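Local coordinates for glycoside hydrolase family protein (Novosphingobium sp. PP1Y, PDB 6Q2F) that acts as an alpha-L-rhamnosidase, a glycoside hydrolase that cleaves alpha-L-rhamnosidic bonds, and binds a sodium ion, at residues E463-D468 and N511-M516; E518-L523 and R554-D559; W992-Q997 and A1029-N1034; R1000-S1005 and K1023-I1028. All blocks are in the same frame, centred on the assembly; numbering follows the deposited sequence.

Interaction 1 (E463-D468 and N511-M516); sequences EVDKFD and NWTPRM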
# COMPACT_ATOMS: atom_id res chain seq x y z
N GLU A 463 -5.05 18.64 -7.98
CA GLU A 463 -5.68 17.72 -7.05
C GLU A 463 -6.68 18.49 -6.19
O GLU A 463 -6.36 19.53 -5.62
CB GLU A 463 -4.60 17.05 -6.19
CG GLU A 463 -3.73 16.04 -6.97
CD GLU A 463 -4.46 14.72 -7.22
OE1 GLU A 463 -5.49 14.48 -6.56
OE2 GLU A 463 -4.00 13.92 -8.07
N VAL A 464 -7.91 17.98 -6.10
CA VAL A 464 -8.93 18.64 -5.30
C VAL A 464 -8.56 18.56 -3.82
O VAL A 464 -7.91 17.61 -3.36
CB VAL A 464 -10.33 18.02 -5.54
CG1 VAL A 464 -10.42 16.61 -4.93
CG2 VAL A 464 -11.42 18.91 -4.93
N ASP A 465 -8.94 19.59 -3.07
CA ASP A 465 -8.70 19.66 -1.63
C ASP A 465 -9.31 18.44 -0.94
O ASP A 465 -10.53 18.31 -0.86
CB ASP A 465 -9.29 20.98 -1.09
CG ASP A 465 -9.17 21.11 0.43
OD1 ASP A 465 -8.79 20.12 1.09
OD2 ASP A 465 -9.46 22.21 0.95
N LYS A 466 -8.46 17.53 -0.46
CA LYS A 466 -8.92 16.24 0.04
C LYS A 466 -9.65 16.35 1.37
O LYS A 466 -10.28 15.37 1.80
CB LYS A 466 -7.72 15.30 0.17
CG LYS A 466 -6.83 15.21 -1.09
CD LYS A 466 -7.44 14.28 -2.13
CE LYS A 466 -6.58 14.26 -3.42
NZ LYS A 466 -7.18 15.07 -4.54
N PHE A 467 -9.58 17.50 2.04
CA PHE A 467 -10.24 17.70 3.33
C PHE A 467 -11.58 18.41 3.21
O PHE A 467 -12.23 18.65 4.23
CB PHE A 467 -9.31 18.48 4.27
CG PHE A 467 -7.89 17.97 4.28
CD1 PHE A 467 -7.61 16.67 4.69
CD2 PHE A 467 -6.83 18.80 3.90
CE1 PHE A 467 -6.32 16.19 4.70
CE2 PHE A 467 -5.53 18.31 3.90
CZ PHE A 467 -5.27 17.00 4.30
N ASP A 468 -12.01 18.75 2.00
CA ASP A 468 -13.21 19.55 1.74
C ASP A 468 -14.22 18.70 0.99
O ASP A 468 -14.11 18.53 -0.23
CB ASP A 468 -12.87 20.82 0.97
CG ASP A 468 -14.06 21.76 0.81
OD1 ASP A 468 -15.13 21.32 0.36
OD2 ASP A 468 -13.92 22.95 1.18
N ASN A 511 -2.18 21.03 4.67
CA ASN A 511 -2.53 21.10 6.08
C ASN A 511 -3.50 22.24 6.38
O ASN A 511 -3.52 22.75 7.51
CB ASN A 511 -1.28 21.26 6.96
CG ASN A 511 -0.61 22.63 6.80
OD1 ASN A 511 -0.99 23.45 5.96
ND2 ASN A 511 0.42 22.87 7.61
N TRP A 512 -4.27 22.69 5.38
CA TRP A 512 -5.34 23.65 5.64
C TRP A 512 -6.53 23.33 4.75
O TRP A 512 -6.39 22.84 3.63
CB TRP A 512 -4.90 25.12 5.41
CG TRP A 512 -6.05 26.05 5.66
CD1 TRP A 512 -6.82 26.65 4.73
CD2 TRP A 512 -6.60 26.41 6.93
NE1 TRP A 512 -7.81 27.40 5.33
CE2 TRP A 512 -7.70 27.25 6.69
CE3 TRP A 512 -6.26 26.11 8.26
CZ2 TRP A 512 -8.45 27.82 7.72
CZ3 TRP A 512 -7.02 26.65 9.28
CH2 TRP A 512 -8.10 27.50 9.00
N THR A 513 -7.71 23.63 5.27
CA THR A 513 -8.92 23.56 4.48
C THR A 513 -9.88 24.57 5.10
O THR A 513 -9.80 24.81 6.31
CB THR A 513 -9.50 22.12 4.46
OG1 THR A 513 -10.47 21.98 3.41
CG2 THR A 513 -10.12 21.73 5.80
N PRO A 514 -10.74 25.20 4.31
CA PRO A 514 -11.44 26.40 4.82
C PRO A 514 -12.30 26.17 6.06
O PRO A 514 -12.38 27.07 6.92
CB PRO A 514 -12.28 26.84 3.61
CG PRO A 514 -11.44 26.41 2.43
CD PRO A 514 -10.90 25.03 2.86
N ARG A 515 -12.93 25.00 6.22
CA ARG A 515 -13.74 24.71 7.39
C ARG A 515 -12.94 24.16 8.55
O ARG A 515 -13.53 23.73 9.54
CB ARG A 515 -14.85 23.72 7.03
CG ARG A 515 -15.82 24.21 5.93
CD ARG A 515 -16.88 23.15 5.64
NE ARG A 515 -17.91 23.62 4.73
CZ ARG A 515 -19.21 23.69 5.03
NH1 ARG A 515 -19.63 23.31 6.23
NH2 ARG A 515 -20.07 24.14 4.13
N MSE A 516 -11.61 24.18 8.46
CA MSE A 516 -10.75 23.54 9.47
C MSE A 516 -11.07 23.87 10.94
O MSE A 516 -11.09 22.97 11.79
CB MSE A 516 -9.29 23.91 9.20
CG MSE A 516 -8.32 23.18 10.07
SE MSE A 516 -8.27 21.30 9.62
CE MSE A 516 -7.19 20.71 11.09
O HOH W 1 -6.02 21.23 1.45
O HOH W 2 -12.99 22.74 4.19

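Interaction 2 (E518-L523 and R554-D559); sequences EQFQRL and RRTLAD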
# COMPACT_ATOMS: atom_id res chain seq x y z
N GLU A 518 -13.92 24.86 12.37
CA GLU A 518 -15.14 24.16 12.77
C GLU A 518 -14.90 22.65 12.85
O GLU A 518 -15.39 22.00 13.78
CB GLU A 518 -16.28 24.42 11.78
CG GLU A 518 -16.69 25.86 11.57
CD GLU A 518 -17.44 26.04 10.25
OE1 GLU A 518 -18.55 25.48 10.10
OE2 GLU A 518 -16.89 26.70 9.34
N GLN A 519 -14.19 22.09 11.87
CA GLN A 519 -13.93 20.65 11.89
C GLN A 519 -13.13 20.28 13.12
O GLN A 519 -13.42 19.28 13.78
CB GLN A 519 -13.18 20.20 10.63
CG GLN A 519 -13.89 20.48 9.30
CD GLN A 519 -15.08 19.56 9.07
OE1 GLN A 519 -15.55 18.88 9.98
NE2 GLN A 519 -15.60 19.56 7.84
N PHE A 520 -12.10 21.06 13.44
CA PHE A 520 -11.29 20.77 14.62
C PHE A 520 -12.14 20.82 15.88
O PHE A 520 -12.07 19.92 16.73
CB PHE A 520 -10.13 21.76 14.69
CG PHE A 520 -9.17 21.51 15.82
CD1 PHE A 520 -9.50 21.87 17.13
CD2 PHE A 520 -7.92 20.97 15.58
CE1 PHE A 520 -8.61 21.66 18.16
CE2 PHE A 520 -7.03 20.75 16.61
CZ PHE A 520 -7.37 21.11 17.90
N GLN A 521 -12.96 21.87 16.02
CA GLN A 521 -13.83 21.98 17.18
C GLN A 521 -14.76 20.78 17.28
O GLN A 521 -14.95 20.21 18.36
CB GLN A 521 -14.63 23.28 17.11
CG GLN A 521 -15.69 23.38 18.17
CD GLN A 521 -15.11 23.81 19.49
OE1 GLN A 521 -14.41 24.82 19.56
NE2 GLN A 521 -15.37 23.05 20.53
N ARG A 522 -15.37 20.38 16.16
CA ARG A 522 -16.34 19.30 16.23
C ARG A 522 -15.66 17.96 16.54
O ARG A 522 -16.22 17.13 17.26
CB ARG A 522 -17.12 19.21 14.92
CG ARG A 522 -17.81 17.83 14.67
CD ARG A 522 -18.47 17.76 13.29
NE ARG A 522 -17.49 17.56 12.20
CZ ARG A 522 -17.04 16.37 11.81
NH1 ARG A 522 -17.45 15.26 12.43
NH2 ARG A 522 -16.15 16.28 10.82
N LEU A 523 -14.45 17.75 16.01
CA LEU A 523 -13.81 16.44 16.16
C LEU A 523 -12.95 16.34 17.41
O LEU A 523 -12.82 15.25 17.96
CB LEU A 523 -12.95 16.11 14.92
CG LEU A 523 -13.66 15.78 13.61
CD1 LEU A 523 -12.76 15.97 12.38
CD2 LEU A 523 -14.17 14.34 13.65
N ARG A 554 -3.02 17.37 13.33
CA ARG A 554 -2.75 16.31 12.37
C ARG A 554 -3.87 15.29 12.36
O ARG A 554 -4.25 14.79 11.31
CB ARG A 554 -1.41 15.63 12.69
CG ARG A 554 -0.19 16.54 12.47
CD ARG A 554 1.10 15.72 12.48
NE ARG A 554 1.18 14.91 13.69
CZ ARG A 554 1.59 15.36 14.87
NH1 ARG A 554 1.99 16.62 15.01
NH2 ARG A 554 1.62 14.54 15.91
N ARG A 555 -4.44 15.01 13.54
CA ARG A 555 -5.49 14.00 13.60
C ARG A 555 -6.76 14.49 12.92
O ARG A 555 -7.49 13.71 12.29
CB ARG A 555 -5.77 13.63 15.06
CG ARG A 555 -6.86 12.59 15.21
CD ARG A 555 -6.76 11.87 16.53
NE ARG A 555 -7.83 10.90 16.71
CZ ARG A 555 -7.84 9.98 17.66
NH1 ARG A 555 -6.82 9.90 18.52
NH2 ARG A 555 -8.85 9.12 17.75
N THR A 556 -7.03 15.78 13.01
CA THR A 556 -8.20 16.31 12.31
C THR A 556 -8.03 16.19 10.80
O THR A 556 -8.99 15.87 10.08
CB THR A 556 -8.43 17.76 12.73
OG1 THR A 556 -8.64 17.80 14.15
CG2 THR A 556 -9.63 18.35 12.02
N LEU A 557 -6.83 16.45 10.30
CA LEU A 557 -6.59 16.30 8.86
C LEU A 557 -6.80 14.85 8.45
O LEU A 557 -7.46 14.57 7.44
CB LEU A 557 -5.18 16.77 8.52
CG LEU A 557 -4.80 18.23 8.78
CD1 LEU A 557 -3.30 18.45 8.63
CD2 LEU A 557 -5.56 19.13 7.80
N ALA A 558 -6.27 13.91 9.24
CA ALA A 558 -6.46 12.49 8.95
C ALA A 558 -7.94 12.13 8.97
O ALA A 558 -8.42 11.41 8.10
CB ALA A 558 -5.68 11.63 9.93
N ASP A 559 -8.69 12.65 9.96
CA ASP A 559 -10.13 12.39 10.02
C ASP A 559 -10.83 12.90 8.77
O ASP A 559 -11.73 12.24 8.23
CB ASP A 559 -10.74 13.06 11.26
CG ASP A 559 -10.37 12.36 12.58
OD1 ASP A 559 -10.01 11.15 12.56
OD2 ASP A 559 -10.46 13.03 13.63

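Interaction 3 (W992-Q997 and A1029-N1034); sequences WQVAFQ and ATYSRN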
# COMPACT_ATOMS: atom_id res chain seq x y z
N TRP A 992 10.81 -37.91 -30.17
CA TRP A 992 9.61 -37.09 -30.13
C TRP A 992 9.53 -36.23 -31.38
O TRP A 992 10.55 -35.74 -31.87
CB TRP A 992 9.58 -36.18 -28.90
CG TRP A 992 9.48 -36.85 -27.59
CD1 TRP A 992 10.44 -37.59 -26.96
CD2 TRP A 992 8.35 -36.82 -26.71
NE1 TRP A 992 9.97 -38.03 -25.75
CE2 TRP A 992 8.70 -37.57 -25.57
CE3 TRP A 992 7.09 -36.24 -26.78
CZ2 TRP A 992 7.82 -37.74 -24.50
CZ3 TRP A 992 6.22 -36.42 -25.73
CH2 TRP A 992 6.59 -37.17 -24.60
N GLN A 993 8.31 -36.05 -31.88
CA GLN A 993 8.05 -35.02 -32.88
C GLN A 993 7.79 -33.71 -32.17
O GLN A 993 7.08 -33.68 -31.15
CB GLN A 993 6.84 -35.39 -33.74
CG GLN A 993 6.86 -36.83 -34.26
CD GLN A 993 8.21 -37.21 -34.81
OE1 GLN A 993 8.78 -36.51 -35.64
NE2 GLN A 993 8.75 -38.32 -34.33
N VAL A 994 8.37 -32.63 -32.68
CA VAL A 994 8.14 -31.30 -32.16
C VAL A 994 7.71 -30.39 -33.30
O VAL A 994 8.42 -30.28 -34.30
CB VAL A 994 9.40 -30.73 -31.48
CG1 VAL A 994 9.04 -29.45 -30.72
CG2 VAL A 994 10.01 -31.76 -30.56
N ALA A 995 6.57 -29.71 -33.12
CA ALA A 995 6.11 -28.74 -34.09
C ALA A 995 6.08 -27.38 -33.42
O ALA A 995 5.64 -27.26 -32.28
CB ALA A 995 4.72 -29.10 -34.65
N PHE A 996 6.56 -26.36 -34.13
CA PHE A 996 6.71 -25.04 -33.56
C PHE A 996 5.67 -24.07 -34.09
O PHE A 996 5.38 -24.04 -35.29
CB PHE A 996 8.11 -24.49 -33.83
CG PHE A 996 9.19 -25.22 -33.10
CD1 PHE A 996 9.49 -24.89 -31.79
CD2 PHE A 996 9.91 -26.23 -33.72
CE1 PHE A 996 10.49 -25.55 -31.11
CE2 PHE A 996 10.92 -26.91 -33.03
CZ PHE A 996 11.21 -26.56 -31.72
N GLN A 997 5.08 -23.31 -33.18
CA GLN A 997 4.21 -22.20 -33.54
C GLN A 997 4.80 -21.36 -34.67
O GLN A 997 5.97 -20.97 -34.63
CB GLN A 997 3.98 -21.32 -32.32
CG GLN A 997 2.92 -20.30 -32.53
CD GLN A 997 2.48 -19.65 -31.21
OE1 GLN A 997 3.16 -19.74 -30.19
NE2 GLN A 997 1.34 -18.98 -31.24
N ALA A 1029 5.53 -24.87 -28.39
CA ALA A 1029 6.08 -26.02 -29.09
C ALA A 1029 5.22 -27.24 -28.77
O ALA A 1029 4.95 -27.52 -27.59
CB ALA A 1029 7.53 -26.27 -28.69
N THR A 1030 4.79 -27.96 -29.81
CA THR A 1030 3.88 -29.09 -29.65
C THR A 1030 4.67 -30.39 -29.80
O THR A 1030 5.16 -30.71 -30.90
CB THR A 1030 2.75 -29.01 -30.67
OG1 THR A 1030 1.97 -27.84 -30.42
CG2 THR A 1030 1.85 -30.24 -30.57
N TYR A 1031 4.80 -31.14 -28.71
CA TYR A 1031 5.50 -32.41 -28.71
C TYR A 1031 4.52 -33.55 -28.93
O TYR A 1031 3.43 -33.56 -28.36
CB TYR A 1031 6.25 -32.62 -27.40
CG TYR A 1031 7.45 -31.73 -27.16
CD1 TYR A 1031 7.29 -30.37 -26.85
CD2 TYR A 1031 8.74 -32.25 -27.18
CE1 TYR A 1031 8.40 -29.55 -26.61
CE2 TYR A 1031 9.84 -31.44 -26.93
CZ TYR A 1031 9.67 -30.10 -26.64
OH TYR A 1031 10.75 -29.30 -26.38
N SER A 1032 4.95 -34.53 -29.72
CA SER A 1032 4.08 -35.55 -30.29
C SER A 1032 4.79 -36.89 -30.18
O SER A 1032 6.00 -36.98 -30.42
CB SER A 1032 3.77 -35.26 -31.76
OG SER A 1032 2.97 -36.27 -32.34
N ARG A 1033 4.02 -37.93 -29.86
CA ARG A 1033 4.56 -39.26 -29.60
C ARG A 1033 3.39 -40.20 -29.34
O ARG A 1033 2.29 -39.76 -28.98
CB ARG A 1033 5.49 -39.21 -28.37
CG ARG A 1033 6.39 -40.39 -28.16
CD ARG A 1033 6.92 -40.34 -26.74
NE ARG A 1033 7.98 -41.31 -26.47
CZ ARG A 1033 7.79 -42.62 -26.40
NH1 ARG A 1033 6.58 -43.12 -26.59
NH2 ARG A 1033 8.80 -43.44 -26.14
N ASN A 1034 3.64 -41.50 -29.52
CA ASN A 1034 2.77 -42.57 -29.05
C ASN A 1034 3.40 -43.28 -27.86
O ASN A 1034 4.60 -43.17 -27.62
CB ASN A 1034 2.50 -43.59 -30.16
CG ASN A 1034 1.68 -43.02 -31.29
OD1 ASN A 1034 0.69 -42.33 -31.05
ND2 ASN A 1034 2.10 -43.27 -32.51
O HOH W 3 2.80 -25.71 -31.51

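Interaction 4 (R1000-S1005 and K1023-I1028); sequences RGAPAS and KYFSGI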
# COMPACT_ATOMS: atom_id res chain seq x y z
N ARG A 1000 7.48 -17.58 -35.60
CA ARG A 1000 8.21 -17.38 -34.36
C ARG A 1000 9.70 -17.65 -34.55
O ARG A 1000 10.43 -17.83 -33.57
CB ARG A 1000 7.65 -18.27 -33.25
CG ARG A 1000 6.28 -17.82 -32.77
CD ARG A 1000 6.33 -16.40 -32.24
NE ARG A 1000 4.99 -15.83 -32.11
CZ ARG A 1000 4.23 -15.95 -31.02
NH1 ARG A 1000 4.69 -16.59 -29.97
NH2 ARG A 1000 3.02 -15.40 -30.99
N GLY A 1001 10.16 -17.67 -35.80
CA GLY A 1001 11.56 -17.88 -36.08
C GLY A 1001 12.02 -19.32 -36.01
O GLY A 1001 13.20 -19.58 -36.23
N ALA A 1002 11.14 -20.26 -35.73
CA ALA A 1002 11.53 -21.66 -35.68
C ALA A 1002 11.10 -22.40 -36.93
O ALA A 1002 10.16 -21.99 -37.61
CB ALA A 1002 10.91 -22.33 -34.44
N PRO A 1003 11.77 -23.51 -37.27
CA PRO A 1003 11.27 -24.33 -38.38
C PRO A 1003 9.91 -24.91 -38.04
O PRO A 1003 9.50 -24.95 -36.88
CB PRO A 1003 12.33 -25.44 -38.51
CG PRO A 1003 12.93 -25.53 -37.16
CD PRO A 1003 12.93 -24.12 -36.61
N ALA A 1004 9.20 -25.34 -39.08
CA ALA A 1004 7.86 -25.90 -38.89
C ALA A 1004 7.88 -27.05 -37.88
O ALA A 1004 7.02 -27.13 -37.00
CB ALA A 1004 7.29 -26.37 -40.22
N SER A 1005 8.85 -27.96 -38.01
CA SER A 1005 8.96 -29.10 -37.12
C SER A 1005 10.38 -29.63 -37.13
O SER A 1005 11.17 -29.34 -38.04
CB SER A 1005 7.98 -30.21 -37.51
OG SER A 1005 8.27 -30.69 -38.80
N LYS A 1023 16.79 -22.70 -30.63
CA LYS A 1023 17.43 -22.19 -29.42
C LYS A 1023 16.68 -21.00 -28.84
O LYS A 1023 16.43 -20.93 -27.63
CB LYS A 1023 18.87 -21.80 -29.76
CG LYS A 1023 19.68 -21.13 -28.65
CD LYS A 1023 21.13 -20.91 -29.12
CE LYS A 1023 21.98 -20.20 -28.07
NZ LYS A 1023 22.01 -20.95 -26.79
N TYR A 1024 16.30 -20.05 -29.69
CA TYR A 1024 15.72 -18.80 -29.25
C TYR A 1024 14.21 -18.79 -29.37
O TYR A 1024 13.60 -17.72 -29.31
CB TYR A 1024 16.33 -17.65 -30.05
CG TYR A 1024 17.82 -17.48 -29.83
CD1 TYR A 1024 18.32 -17.15 -28.57
CD2 TYR A 1024 18.72 -17.63 -30.87
CE1 TYR A 1024 19.68 -16.98 -28.36
CE2 TYR A 1024 20.10 -17.46 -30.67
CZ TYR A 1024 20.56 -17.14 -29.41
OH TYR A 1024 21.91 -16.97 -29.19
N PHE A 1025 13.58 -19.95 -29.51
CA PHE A 1025 12.15 -19.99 -29.73
C PHE A 1025 11.39 -19.53 -28.48
O PHE A 1025 11.69 -19.94 -27.36
CB PHE A 1025 11.70 -21.40 -30.11
CG PHE A 1025 10.21 -21.57 -30.17
CD1 PHE A 1025 9.48 -21.08 -31.25
CD2 PHE A 1025 9.53 -22.21 -29.14
CE1 PHE A 1025 8.11 -21.25 -31.31
CE2 PHE A 1025 8.15 -22.38 -29.20
CZ PHE A 1025 7.44 -21.89 -30.28
N SER A 1026 10.42 -18.64 -28.70
CA SER A 1026 9.43 -18.24 -27.71
C SER A 1026 8.05 -18.51 -28.30
O SER A 1026 7.75 -18.04 -29.40
CB SER A 1026 9.57 -16.76 -27.33
OG SER A 1026 10.73 -16.53 -26.54
N GLY A 1027 7.23 -19.26 -27.59
CA GLY A 1027 5.91 -19.57 -28.10
C GLY A 1027 5.47 -20.94 -27.62
O GLY A 1027 5.87 -21.39 -26.54
N ILE A 1028 4.66 -21.60 -28.43
CA ILE A 1028 4.12 -22.92 -28.09
C ILE A 1028 4.78 -23.95 -28.99
O ILE A 1028 4.62 -23.91 -30.22
CB ILE A 1028 2.59 -22.96 -28.23
CG1 ILE A 1028 1.94 -21.87 -27.36
CG2 ILE A 1028 2.06 -24.32 -27.83
CD1 ILE A 1028 0.42 -21.86 -27.45
O HOH W 4 9.67 -17.06 -31.10

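Interaction 1 (E463-D468 and N511-M516)
The F467 ring turns its edge to the loop 511-516: T513 CB and the carbonyl O of W512 lie near the ring plane, and CE1 on the ring rim packs on L557 O of helix 543-575. W512 sends its CB away from the loop 463-468; one face of its indole is covered by CB of selenomethionine M516, 3.6 Å above the plane and offset toward the rim. The carboxylate of D465 carries the polar contact. T513 OG1 donates to D465 OD2 over 2.7 Å, arriving on the syn side and 29° out of the carboxylate plane, while K151 forms a salt bridge to the same oxygen. The other oxygen, OD1, takes the backbone N of F467 at 2.9 Å, which closes an Asx turn and helps to fix the carboxylate's rotation. With CG anti to the backbone N (chi1 177°), the carboxylate is carried toward T513, and the two side chains cross at about a right angle. An alanine here is likely to leave the T513 hydroxyl and K151 without their acceptor and the turn without its side-chain brace. F467 CB packs on T513 CB at 3.6 Å. One water bonds W512 O and, weakly, D465 OD1; another gives hydrogen bonds to T513 OG1 and D468 OD2 and takes one from R515 N. D468 OD1 caps A471 N. The arrangement is that of two type I turns in contact, each leading into a helix (469-487 and 516-524), in the alpha-L-rhamnosidase region, whose eight parallel strands form a (beta/alpha)8 barrel, probably the catalytic one.

Interaction 2 (E518-L523 and R554-D559)
L523 reaches from helix 516-524 to D559 and T556 on helix 543-575. Its CB is 4.2 Å from D559 OD2, just at the margin of contact. Past CG the chain forks: CD1 settles on D559 CB at 3.7 Å and on T556 CG2 at 3.9 Å, whereas CD2 lies against D559 OD2. The two side chains slide past each other in opposite directions, and the aspartate's charge is turned to R524, its salt-bridge partner just beyond the leucine. One turn back, T556 wedges against the backbone of helix 516-524. With OG1 beside the backbone N (chi1 -60°), the methyl CG2 is anti to that N and sits 3.9 Å from F520 CA; OG1 itself lies 3.6 Å from F520 CD2, where it bonds D552 O in its own helix and also R524 NH1. A valine in its place would probably leave R524 NH1 and D552 O without their hydroxyl partner at this buried spot. Beside this patch, within segment 518-523, R522 grips Q519 OE1 side-on, with NH2 at 2.8 Å and NE at 3.2 Å and with OE1 lying in the guanidinium plane; L523 CG lies over one face of that guanidinium, toward the rim, so the pair borders the leucine. No hydrogen bond links the two segments themselves. The segments 518-523 and 554-559 cross almost at a right angle, 97°, with their axes 9.8 Å apart, which confines contact to the short patch around Q519, F520, L523, T556 and D559: a perpendicular helix-helix packing in the alpha-L-rhamnosidase region, where a short helix lies across a long one.

Interaction 3 (W992-Q997 and A1029-N1034)
Four backbone hydrogen bonds tie strand 992-996 to strand 1029-1034. A995 and T1030 exchange one pair, and its T1030 N to A995 O bond is 2.7 Å long and essentially straight at 179°. Q993 and S1032 exchange the other; there S1032 N to Q993 O is equally short but bent to 136°. Between them V994 faces Y1031 as a non-hydrogen-bonded pair, where the CA-H groups of both lean on carbonyl oxygens of the partner strand (Y1031 CA on Q993 O, V994 CA on T1030 O). On the side of T1030, a water joins T1030 OG1 and, weakly, A995 O. Next comes R1033. Its CG is anti to the backbone N (chi1 -165°) and the chain is extended, which lays CD over the six-membered ring of W992, 3.6 Å from its centroid, a CH-pi contact; the guanidinium runs on to D989 O. On the buried face, V994 CG1 stands over the centre of the Y1031 ring, 4.1 Å from its centroid, and V994 CG2 touches Y1031 CD2 at 3.6 Å. A1029 CB rests against F996 CE1 at 3.9 Å, and Y1031 OH reaches L1132 N in the opposing sheet. Q993, A995, T1030 and S1032 line the other, more exposed face. This is an antiparallel strand pair inside a six-stranded sheet that faces a four-stranded one, as in the galactose-binding-like beta-sandwich.

Interaction 4 (R1000-S1005 and K1023-I1028)
F1025 makes the apolar contacts, presenting CE1 to R1000 CB at 3.6 Å and CD1 to A1002 CB at 3.7 Å, the two ring carbons lying next to each other. Its CG is anti to the backbone N (chi1 172°), which swings the ring toward the loop 1000-1005 and into an edge-to-face meeting with F996. The same ring has G1027 N over one face, 3.6 Å above the plane and offset toward the rim. At G1027 the backbone has a positive phi, 148°, and a CB there would run into F1025 CZ, so the absence of a side chain fits both the ring and the chain path.

Direct polar contact is slight. R1000 bends at chi2 and brings NH1 to S1026 O, which lies at the edge of the guanidinium, in its plane; at 3.4 Å the bond is weak although nearly straight (165°). NH1 also brushes G1027 CA.

Water does more. One molecule donates to R1000 O at 2.7 Å and accepts from S1026 N at 3.0 Å, bridging the two backbones. The loop 1023-1028 is also anchored by outside partners: the N1096 amide donates from ND2 to F1025 O and accepts at OD1 from G1027 N, and S1026 OG bonds T1097 O and R1101 N. The arrangement is a loop-on-loop contact at one end of a beta-sandwich of the galactose-binding-like kind, where the turn joining the antiparallel neighbours 992-996 and 1005-1008 packs on the lead-in to strand 1028-1037.

In the fold
The four contacts fall into two pairs on opposite sides of the chain's centre. Interactions 1 and 2 touch in the alpha-L-rhamnosidase region: selenomethionine M516 packs against T556 and L557, so helix 543-575 backs both. Interactions 3 and 4 adjoin in the galactose-binding-like sandwich, some 64 Å from interaction 1 to interaction 3 between centres, and share the F996 N to A1004 O and Q997 OE1 to I1028 N links. Chemistry follows place. Interaction 1, mostly buried, relies on a carboxylate and waters; the partly buried interaction 2 is van der Waals contact; interaction 3 is backbone pairing with one buried face; buried interaction 4 combines apolar contacts of a phenylalanine ring with a water bridge and one weak hydrogen bond.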